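Fusion protein of Nuclear RNA export factor 2 and Protein panoramix (Drosophila melanogaster, PDB 6IEW) joins the UBA (TAP-C) domain of an mRNA-export-family protein to the region of Panoramix it binds, a pairing that acts in piRNA-guided cotranscriptional transposon silencing. Local coordinates at residues D36-L41 with L83-I88; T27-E32 with K42-K47. One frame throughout, in Å; residues are numbered along the deposited sequence.

Contact 1: residues D36-L41 with L83-I88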
ATOM      1  N   ASP A  36       7.507  -7.807   2.174  1.00 11.82           N
ATOM      2  CA  ASP A  36       8.180  -6.803   2.983  1.00 12.78           C
ATOM      3  C   ASP A  36       7.406  -5.497   2.907  1.00 10.49           C
ATOM      4  O   ASP A  36       7.209  -4.947   1.817  1.00 11.74           O
ATOM      5  CB  ASP A  36       9.627  -6.591   2.552  1.00 14.77           C
ATOM      6  CG  ASP A  36      10.367  -5.659   3.491  1.00 18.39           C
ATOM      7  OD1 ASP A  36      10.837  -6.123   4.552  1.00 22.89           O
ATOM      8  OD2 ASP A  36      10.449  -4.458   3.188  1.00 15.30           O
ATOM      9  N   PHE A  37       6.981  -5.012   4.074  1.00 12.56           N
ATOM     10  CA  PHE A  37       6.125  -3.835   4.167  1.00 10.39           C
ATOM     11  C   PHE A  37       6.778  -2.622   3.514  1.00 12.19           C
ATOM     12  O   PHE A  37       6.182  -1.975   2.643  1.00 10.54           O
ATOM     13  CB  PHE A  37       5.841  -3.585   5.652  1.00 12.00           C
ATOM     14  CG  PHE A  37       4.969  -2.394   5.935  1.00 10.47           C
ATOM     15  CD1 PHE A  37       3.743  -2.238   5.313  1.00 10.84           C
ATOM     16  CD2 PHE A  37       5.365  -1.452   6.874  1.00 12.63           C
ATOM     17  CE1 PHE A  37       2.940  -1.148   5.604  1.00 11.69           C
ATOM     18  CE2 PHE A  37       4.566  -0.367   7.166  1.00 13.57           C
ATOM     19  CZ  PHE A  37       3.354  -0.213   6.530  1.00 11.50           C
ATOM     20  N   GLU A  38       8.012  -2.309   3.914  1.00 11.17           N
ATOM     21  CA  GLU A  38       8.688  -1.132   3.376  1.00 10.24           C
ATOM     22  C   GLU A  38       8.903  -1.257   1.871  1.00 11.00           C
ATOM     23  O   GLU A  38       8.642  -0.315   1.113  1.00 11.00           O
ATOM     24  CB  GLU A  38      10.016  -0.917   4.102  1.00 13.13           C
ATOM     25  CG  GLU A  38      10.785   0.293   3.619  1.00 14.66           C
ATOM     26  CD  GLU A  38      12.107   0.448   4.329  1.00 24.99           C
ATOM     27  OE1 GLU A  38      12.571  -0.538   4.939  1.00 22.98           O
ATOM     28  OE2 GLU A  38      12.680   1.557   4.281  1.00 23.46           O
ATOM     29  N   ARG A  39       9.373  -2.418   1.413  1.00 11.17           N
ATOM     30  CA  ARG A  39       9.585  -2.591  -0.020  1.00 10.05           C
ATOM     31  C   ARG A  39       8.275  -2.492  -0.791  1.00 11.07           C
ATOM     32  O   ARG A  39       8.248  -1.975  -1.914  1.00 12.70           O
ATOM     33  CB  ARG A  39      10.296  -3.913  -0.306  1.00 13.87           C
ATOM     34  CG  ARG A  39      11.734  -3.940   0.180  1.00 21.21           C
ATOM     35  CD  ARG A  39      12.569  -4.961  -0.581  1.00 27.74           C
ATOM     36  NE  ARG A  39      11.987  -6.299  -0.536  1.00 24.97           N
ATOM     37  CZ  ARG A  39      12.172  -7.161   0.462  1.00 23.69           C
ATOM     38  NH1 ARG A  39      12.912  -6.821   1.510  1.00 26.29           N
ATOM     39  NH2 ARG A  39      11.605  -8.355   0.420  1.00 19.41           N
ATOM     40  N   ALA A  40       7.176  -2.974  -0.202  1.00  9.91           N
ATOM     41  CA  ALA A  40       5.883  -2.889  -0.874  1.00  9.31           C
ATOM     42  C   ALA A  40       5.432  -1.442  -1.034  1.00  9.13           C
ATOM     43  O   ALA A  40       4.899  -1.066  -2.086  1.00  9.29           O
ATOM     44  CB  ALA A  40       4.838  -3.706  -0.115  1.00 10.41           C
ATOM     45  N   LEU A  41       5.638  -0.616  -0.007  1.00  8.38           N
ATOM     46  CA  LEU A  41       5.279   0.794  -0.119  1.00  9.87           C
ATOM     47  C   LEU A  41       6.093   1.477  -1.210  1.00  9.60           C
ATOM     48  O   LEU A  41       5.550   2.229  -2.031  1.00  9.72           O
ATOM     49  CB  LEU A  41       5.470   1.496   1.225  1.00  9.48           C
ATOM     50  CG  LEU A  41       4.542   1.021   2.343  1.00 11.80           C
ATOM     51  CD1 LEU A  41       4.930   1.675   3.661  1.00 11.04           C
ATOM     52  CD2 LEU A  41       3.085   1.311   2.010  1.00 12.07           C
ATOM     53  N   LEU A  83       4.682   9.112   3.818  1.00  9.17           N
ATOM     54  CA  LEU A  83       4.870   9.481   5.220  1.00  8.81           C
ATOM     55  C   LEU A  83       5.301   8.282   6.054  1.00 10.43           C
ATOM     56  O   LEU A  83       6.165   8.408   6.928  1.00 12.35           O
ATOM     57  CB  LEU A  83       3.600  10.110   5.796  1.00 10.28           C
ATOM     58  CG  LEU A  83       3.762  10.699   7.203  1.00  9.21           C
ATOM     59  CD1 LEU A  83       4.548  12.006   7.151  1.00 13.42           C
ATOM     60  CD2 LEU A  83       2.414  10.903   7.876  1.00 10.73           C
ATOM     61  N   VAL A  84       4.706   7.113   5.802  1.00 10.16           N
ATOM     62  CA  VAL A  84       5.095   5.919   6.547  1.00  8.94           C
ATOM     63  C   VAL A  84       6.543   5.554   6.251  1.00 11.18           C
ATOM     64  O   VAL A  84       7.293   5.155   7.149  1.00 11.04           O
ATOM     65  CB  VAL A  84       4.123   4.758   6.262  1.00  9.40           C
ATOM     66  CG1 VAL A  84       4.664   3.451   6.826  1.00 10.14           C
ATOM     67  CG2 VAL A  84       2.761   5.063   6.858  1.00 11.24           C
ATOM     68  N   LEU A  85       6.962   5.687   4.987  1.00 11.61           N
ATOM     69  CA  LEU A  85       8.359   5.437   4.648  1.00 11.60           C
ATOM     70  C   LEU A  85       9.289   6.372   5.414  1.00 15.39           C
ATOM     71  O   LEU A  85      10.349   5.949   5.895  1.00 14.14           O
ATOM     72  CB  LEU A  85       8.571   5.563   3.139  1.00 11.00           C
ATOM     73  CG  LEU A  85       8.017   4.417   2.287  1.00 11.17           C
ATOM     74  CD1 LEU A  85       8.187   4.722   0.818  1.00 13.55           C
ATOM     75  CD2 LEU A  85       8.723   3.117   2.633  1.00 12.41           C
ATOM     76  N   GLU A  86       8.902   7.644   5.548  1.00 12.09           N
ATOM     77  CA  GLU A  86       9.697   8.578   6.339  1.00 15.01           C
ATOM     78  C   GLU A  86       9.736   8.161   7.802  1.00 15.35           C
ATOM     79  O   GLU A  86      10.787   8.238   8.450  1.00 15.21           O
ATOM     80  CB  GLU A  86       9.129   9.992   6.210  1.00 15.53           C
ATOM     81  CG  GLU A  86       9.382  10.657   4.871  1.00 20.48           C
ATOM     82  CD  GLU A  86       8.721  12.021   4.767  1.00 26.61           C
ATOM     83  OE1 GLU A  86       7.906  12.363   5.651  1.00 20.89           O
ATOM     84  OE2 GLU A  86       9.018  12.751   3.798  1.00 31.38           O
ATOM     85  N   GLN A  87       8.595   7.725   8.340  1.00 11.21           N
ATOM     86  CA  GLN A  87       8.549   7.273   9.727  1.00 13.25           C
ATOM     87  C   GLN A  87       9.438   6.057   9.941  1.00 19.77           C
ATOM     88  O   GLN A  87      10.115   5.948  10.971  1.00 19.31           O
ATOM     89  CB  GLN A  87       7.106   6.963  10.121  1.00 13.05           C
ATOM     90  CG  GLN A  87       6.195   8.178  10.130  1.00 12.96           C
ATOM     91  CD  GLN A  87       4.730   7.812  10.235  1.00 12.54           C
ATOM     92  OE1 GLN A  87       4.362   6.639  10.155  1.00 16.37           O
ATOM     93  NE2 GLN A  87       3.881   8.819  10.413  1.00 14.16           N
ATOM     94  N   ILE A  88       9.444   5.127   8.981  1.00 14.03           N
ATOM     95  CA  ILE A  88      10.283   3.935   9.098  1.00 15.78           C
ATOM     96  C   ILE A  88      11.753   4.327   9.151  1.00 20.62           C
ATOM     97  O   ILE A  88      12.520   3.830   9.986  1.00 24.68           O
ATOM     98  CB  ILE A  88       9.984   2.953   7.952  1.00 18.74           C
ATOM     99  CG1 ILE A  88       8.583   2.358   8.117  1.00 14.66           C
ATOM    100  CG2 ILE A  88      11.045   1.861   7.880  1.00 22.96           C
ATOM    101  CD1 ILE A  88       8.114   1.552   6.921  1.00 13.80           C
TER
HETATM  102  O   HOH W   1      11.865   4.107   4.212  1.00 24.08           O
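The interface between the Nxf2 UBA domain and the Nxf2-interacting region of Panoramix, pieces of two proteins joined in this engineered chain, includes F37, E38 and L41 packed against V84, L85 and I88. The two helix segments run closer to antiparallel than to perpendicular, at 142°, with their axes 10.2 Å apart. No direct hydrogen bond crosses between them, and the centre is apolar. CG1 of V84 meets CD1 of L41 at 3.6 Å and also approaches CE2 of F37 at 3.8 Å, and the F37 and L41 side chains each cross V84 at about a right angle. V84 holds CG1 anti to its own nitrogen (chi1 170°), which directs this methyl at both partners while CG2 takes the place beside the nitrogen. On its own helix L41 lays CD1 over one face of the F37 ring, offset toward the rim. CD1 of I88 reaches the same ring at CE2, 4.0 Å away. Along the outer margin CD2 of L85 rests on CG of E38 at 3.6 Å and against CB of L41. The extended E38 chain carries its carboxylate past CG2 of I88, and one water donates both to E38 OE2 (2.7 Å) and to the main-chain oxygen L85 O, a polar bridge beside the apolar contact. At the start of helix 37-49, D36 is the N-cap: its OD2 accepts from R39 N at 2.9 Å. F37 and L41 also touch V18 of helix 4-19. The arrangement is that of a three-helix UBA fold presenting an apolar helix surface to a partner helix.

Contact 2: residues T27-E32 with K42-K47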
ATOM      1  N   THR A  27      -2.652  -7.662  -2.978  1.00  9.00           N
ATOM      2  CA  THR A  27      -2.013  -8.949  -3.240  1.00  8.84           C
ATOM      3  C   THR A  27      -0.887  -8.807  -4.254  1.00 10.26           C
ATOM      4  O   THR A  27       0.219  -9.315  -4.047  1.00 10.94           O
ATOM      5  CB  THR A  27      -3.046  -9.946  -3.758  1.00 10.56           C
ATOM      6  OG1 THR A  27      -4.068 -10.137  -2.775  1.00 12.62           O
ATOM      7  CG2 THR A  27      -2.388 -11.287  -4.078  1.00 12.59           C
ATOM      8  N   SER A  28      -1.154  -8.108  -5.358  1.00 10.06           N
ATOM      9  CA  SER A  28      -0.168  -7.975  -6.424  1.00  9.40           C
ATOM     10  C   SER A  28       1.121  -7.333  -5.918  1.00  9.34           C
ATOM     11  O   SER A  28       2.221  -7.850  -6.142  1.00 11.38           O
ATOM     12  CB  SER A  28      -0.768  -7.150  -7.564  1.00 12.48           C
ATOM     13  OG  SER A  28       0.207  -6.848  -8.543  1.00 14.64           O
ATOM     14  N   ILE A  29       0.999  -6.209  -5.215  1.00  9.97           N
ATOM     15  CA  ILE A  29       2.181  -5.454  -4.818  1.00  9.50           C
ATOM     16  C   ILE A  29       2.915  -6.136  -3.672  1.00  9.55           C
ATOM     17  O   ILE A  29       4.147  -6.243  -3.686  1.00 10.25           O
ATOM     18  CB  ILE A  29       1.793  -4.003  -4.491  1.00  9.98           C
ATOM     19  CG1 ILE A  29       1.249  -3.317  -5.748  1.00  9.10           C
ATOM     20  CG2 ILE A  29       2.991  -3.239  -3.926  1.00 10.86           C
ATOM     21  CD1 ILE A  29       0.602  -1.972  -5.485  1.00 10.56           C
ATOM     22  N   VAL A  30       2.178  -6.612  -2.666  1.00 10.29           N
ATOM     23  CA  VAL A  30       2.817  -7.244  -1.513  1.00  9.38           C
ATOM     24  C   VAL A  30       3.552  -8.511  -1.931  1.00 10.77           C
ATOM     25  O   VAL A  30       4.682  -8.765  -1.493  1.00 12.63           O
ATOM     26  CB  VAL A  30       1.780  -7.501  -0.403  1.00  9.51           C
ATOM     27  CG1 VAL A  30       2.339  -8.432   0.671  1.00 11.09           C
ATOM     28  CG2 VAL A  30       1.338  -6.179   0.211  1.00 11.67           C
ATOM     29  N   GLU A  31       2.934  -9.323  -2.791  1.00 10.73           N
ATOM     30  CA  GLU A  31       3.601 -10.543  -3.240  1.00 10.73           C
ATOM     31  C   GLU A  31       4.823 -10.226  -4.094  1.00 12.81           C
ATOM     32  O   GLU A  31       5.861 -10.885  -3.966  1.00 14.54           O
ATOM     33  CB  GLU A  31       2.620 -11.457  -3.980  1.00 10.56           C
ATOM     34  CG  GLU A  31       1.581 -12.081  -3.063  1.00 11.97           C
ATOM     35  CD  GLU A  31       0.750 -13.162  -3.737  1.00 17.50           C
ATOM     36  OE1 GLU A  31       0.794 -13.277  -4.980  1.00 17.60           O
ATOM     37  OE2 GLU A  31       0.054 -13.902  -3.012  1.00 22.25           O
ATOM     38  N   GLU A  32       4.726  -9.215  -4.964  1.00 12.07           N
ATOM     39  CA  GLU A  32       5.870  -8.856  -5.795  1.00 11.93           C
ATOM     40  C   GLU A  32       7.031  -8.340  -4.955  1.00 13.70           C
ATOM     41  O   GLU A  32       8.197  -8.524  -5.327  1.00 15.81           O
ATOM     42  CB  GLU A  32       5.453  -7.835  -6.856  1.00 13.57           C
ATOM     43  CG  GLU A  32       6.543  -7.501  -7.874  1.00 15.69           C
ATOM     44  CD  GLU A  32       6.084  -6.502  -8.924  1.00 15.46           C
ATOM     45  OE1 GLU A  32       4.879  -6.485  -9.253  1.00 18.53           O
ATOM     46  OE2 GLU A  32       6.934  -5.730  -9.417  1.00 23.09           O
ATOM     47  N   LYS A  42       7.404   1.218  -1.241  1.00 10.24           N
ATOM     48  CA  LYS A  42       8.243   1.783  -2.293  1.00 10.81           C
ATOM     49  C   LYS A  42       7.802   1.301  -3.668  1.00  9.51           C
ATOM     50  O   LYS A  42       7.802   2.071  -4.639  1.00 11.03           O
ATOM     51  CB  LYS A  42       9.706   1.408  -2.060  1.00 12.17           C
ATOM     52  CG  LYS A  42      10.328   2.025  -0.826  1.00 12.63           C
ATOM     53  CD  LYS A  42      11.782   1.608  -0.706  1.00 13.84           C
ATOM     54  CE  LYS A  42      12.441   2.250   0.502  1.00 20.37           C
ATOM     55  NZ  LYS A  42      13.859   1.810   0.645  1.00 21.69           N
ATOM     56  N   LEU A  43       7.443   0.022  -3.773  1.00  9.36           N
ATOM     57  CA  LEU A  43       7.005  -0.522  -5.052  1.00 11.23           C
ATOM     58  C   LEU A  43       5.700   0.117  -5.505  1.00 10.01           C
ATOM     59  O   LEU A  43       5.525   0.410  -6.693  1.00 11.34           O
ATOM     60  CB  LEU A  43       6.870  -2.041  -4.940  1.00 10.17           C
ATOM     61  CG  LEU A  43       6.422  -2.769  -6.204  1.00 13.79           C
ATOM     62  CD1 LEU A  43       7.372  -2.495  -7.360  1.00 13.58           C
ATOM     63  CD2 LEU A  43       6.308  -4.263  -5.947  1.00 12.92           C
ATOM     64  N   PHE A  44       4.775   0.347  -4.571  1.00  9.46           N
ATOM     65  CA  PHE A  44       3.539   1.050  -4.904  1.00  8.37           C
ATOM     66  C   PHE A  44       3.828   2.435  -5.468  1.00  9.00           C
ATOM     67  O   PHE A  44       3.246   2.842  -6.481  1.00 10.22           O
ATOM     68  CB  PHE A  44       2.648   1.152  -3.664  1.00  8.74           C
ATOM     69  CG  PHE A  44       1.588   2.219  -3.763  1.00  9.31           C
ATOM     70  CD1 PHE A  44       0.650   2.201  -4.787  1.00  9.46           C
ATOM     71  CD2 PHE A  44       1.528   3.237  -2.826  1.00 10.03           C
ATOM     72  CE1 PHE A  44      -0.319   3.188  -4.875  1.00 12.42           C
ATOM     73  CE2 PHE A  44       0.561   4.219  -2.903  1.00 11.06           C
ATOM     74  CZ  PHE A  44      -0.362   4.202  -3.932  1.00 12.00           C
ATOM     75  N   ILE A  45       4.726   3.177  -4.819  1.00  9.42           N
ATOM     76  CA  ILE A  45       5.046   4.528  -5.277  1.00 10.31           C
ATOM     77  C   ILE A  45       5.652   4.499  -6.675  1.00 10.84           C
ATOM     78  O   ILE A  45       5.326   5.336  -7.529  1.00 12.30           O
ATOM     79  CB  ILE A  45       5.946   5.234  -4.247  1.00 11.82           C
ATOM     80  CG1 ILE A  45       5.146   5.511  -2.976  1.00 13.51           C
ATOM     81  CG2 ILE A  45       6.531   6.517  -4.825  1.00 17.22           C
ATOM     82  CD1 ILE A  45       6.004   5.778  -1.774  1.00 15.93           C
ATOM     83  N   GLN A  46       6.529   3.528  -6.939  1.00 10.80           N
ATOM     84  CA  GLN A  46       7.139   3.425  -8.260  1.00 12.42           C
ATOM     85  C   GLN A  46       6.105   3.056  -9.315  1.00 11.92           C
ATOM     86  O   GLN A  46       6.033   3.686 -10.377  1.00 13.25           O
ATOM     87  CB  GLN A  46       8.274   2.403  -8.239  1.00 13.04           C
ATOM     88  CG  GLN A  46       9.008   2.298  -9.565  1.00 15.71           C
ATOM     89  CD  GLN A  46       9.709   3.588  -9.930  1.00 28.00           C
ATOM     90  OE1 GLN A  46      10.468   4.139  -9.133  1.00 26.88           O
ATOM     91  NE2 GLN A  46       9.449   4.086 -11.133  1.00 30.31           N
ATOM     92  N   LYS A  47       5.295   2.027  -9.039  1.00 10.36           N
ATOM     93  CA  LYS A  47       4.247   1.638  -9.978  1.00 10.36           C
ATOM     94  C   LYS A  47       3.287   2.790 -10.237  1.00 11.07           C
ATOM     95  O   LYS A  47       2.850   3.004 -11.375  1.00 10.79           O
ATOM     96  CB  LYS A  47       3.483   0.433  -9.434  1.00 10.37           C
ATOM     97  CG  LYS A  47       4.248  -0.877  -9.474  1.00 12.18           C
ATOM     98  CD  LYS A  47       3.476  -1.953  -8.711  1.00 15.64           C
ATOM     99  CE  LYS A  47       4.076  -3.340  -8.886  1.00 20.91           C
ATOM    100  NZ  LYS A  47       3.612  -4.012 -10.133  1.00 18.30           N
TER
HETATM  101  O   HOH W   2       0.815  -4.231  -9.485  1.00 21.46           O
HETATM  102  O   HOH W   3       6.816  -3.443 -11.151  1.00 29.67           O
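With CG anti to the backbone nitrogen and the chain extended beyond it, E32 stretches from the end of helix 23-32 across L43 to K47. K47 leaves its helix with CG beside the nitrogen, runs nearly straight to CE and then bends at its last torsion (chi4 -84°), which turns the ammonium group to the carboxylate. The two side chains come from opposite directions and close a salt bridge in which K47 NZ donates to E32 OE1 at 2.9 Å. The nitrogen lies on the syn side of that oxygen, 25° out of the carboxylate plane. Water adds to the grip: one molecule accepts from K47 NZ at 2.9 Å and is also hydrogen-bonded to S28 OG, while another donates to E32 OE2 and takes a weak bond from the same ammonium. Next to the ion pair the packing is mostly aliphatic, though one methyl also lies against polar groups. L43 CD2 lies 3.7 Å from E32 CD, crossing that side chain at about a right angle, and the same methyl comes 3.7 Å from the main-chain oxygen I29 O. I29 spreads its branches over three partners: CG2 faces L43 CD2, CD1 approaches F44 CB at 4.2 Å, and CG1 packs on K47 CD at 3.9 Å as the two side chains slide past each other in opposite directions. The aliphatic part of the lysine thus joins the packing while its charged end serves E32. The segment axes pass 9.8 Å apart at 122°, pairing the second and third helices of the Nxf2 UBA domain. F15 of helix 4-19 touches both I29 and F44, and F44 also reaches A81 on the Panoramix helix 70-93.

Helix 37-49 is common to both contacts, whose centres lie 11 Å apart. Contact 2 is internal to the Nxf2 UBA domain, whereas contact 1 uses the earlier part of this helix to meet Panoramix. They touch directly: A40 O of contact 1 lies 3.4 Å from I29 CG2 of contact 2, and L85 CD1 on the Panoramix side reaches I45 CD1 at 3.6 Å and K42 CG at 3.8 Å. L85 therefore spans both halves of the shared helix. F15 of helix 4-19 packs on L41 as well as on I29 and F44, linking the two through the domain core. A glycerol, probably from crystallisation, lies with its nearest approach about 4 Å from the V84 side chain.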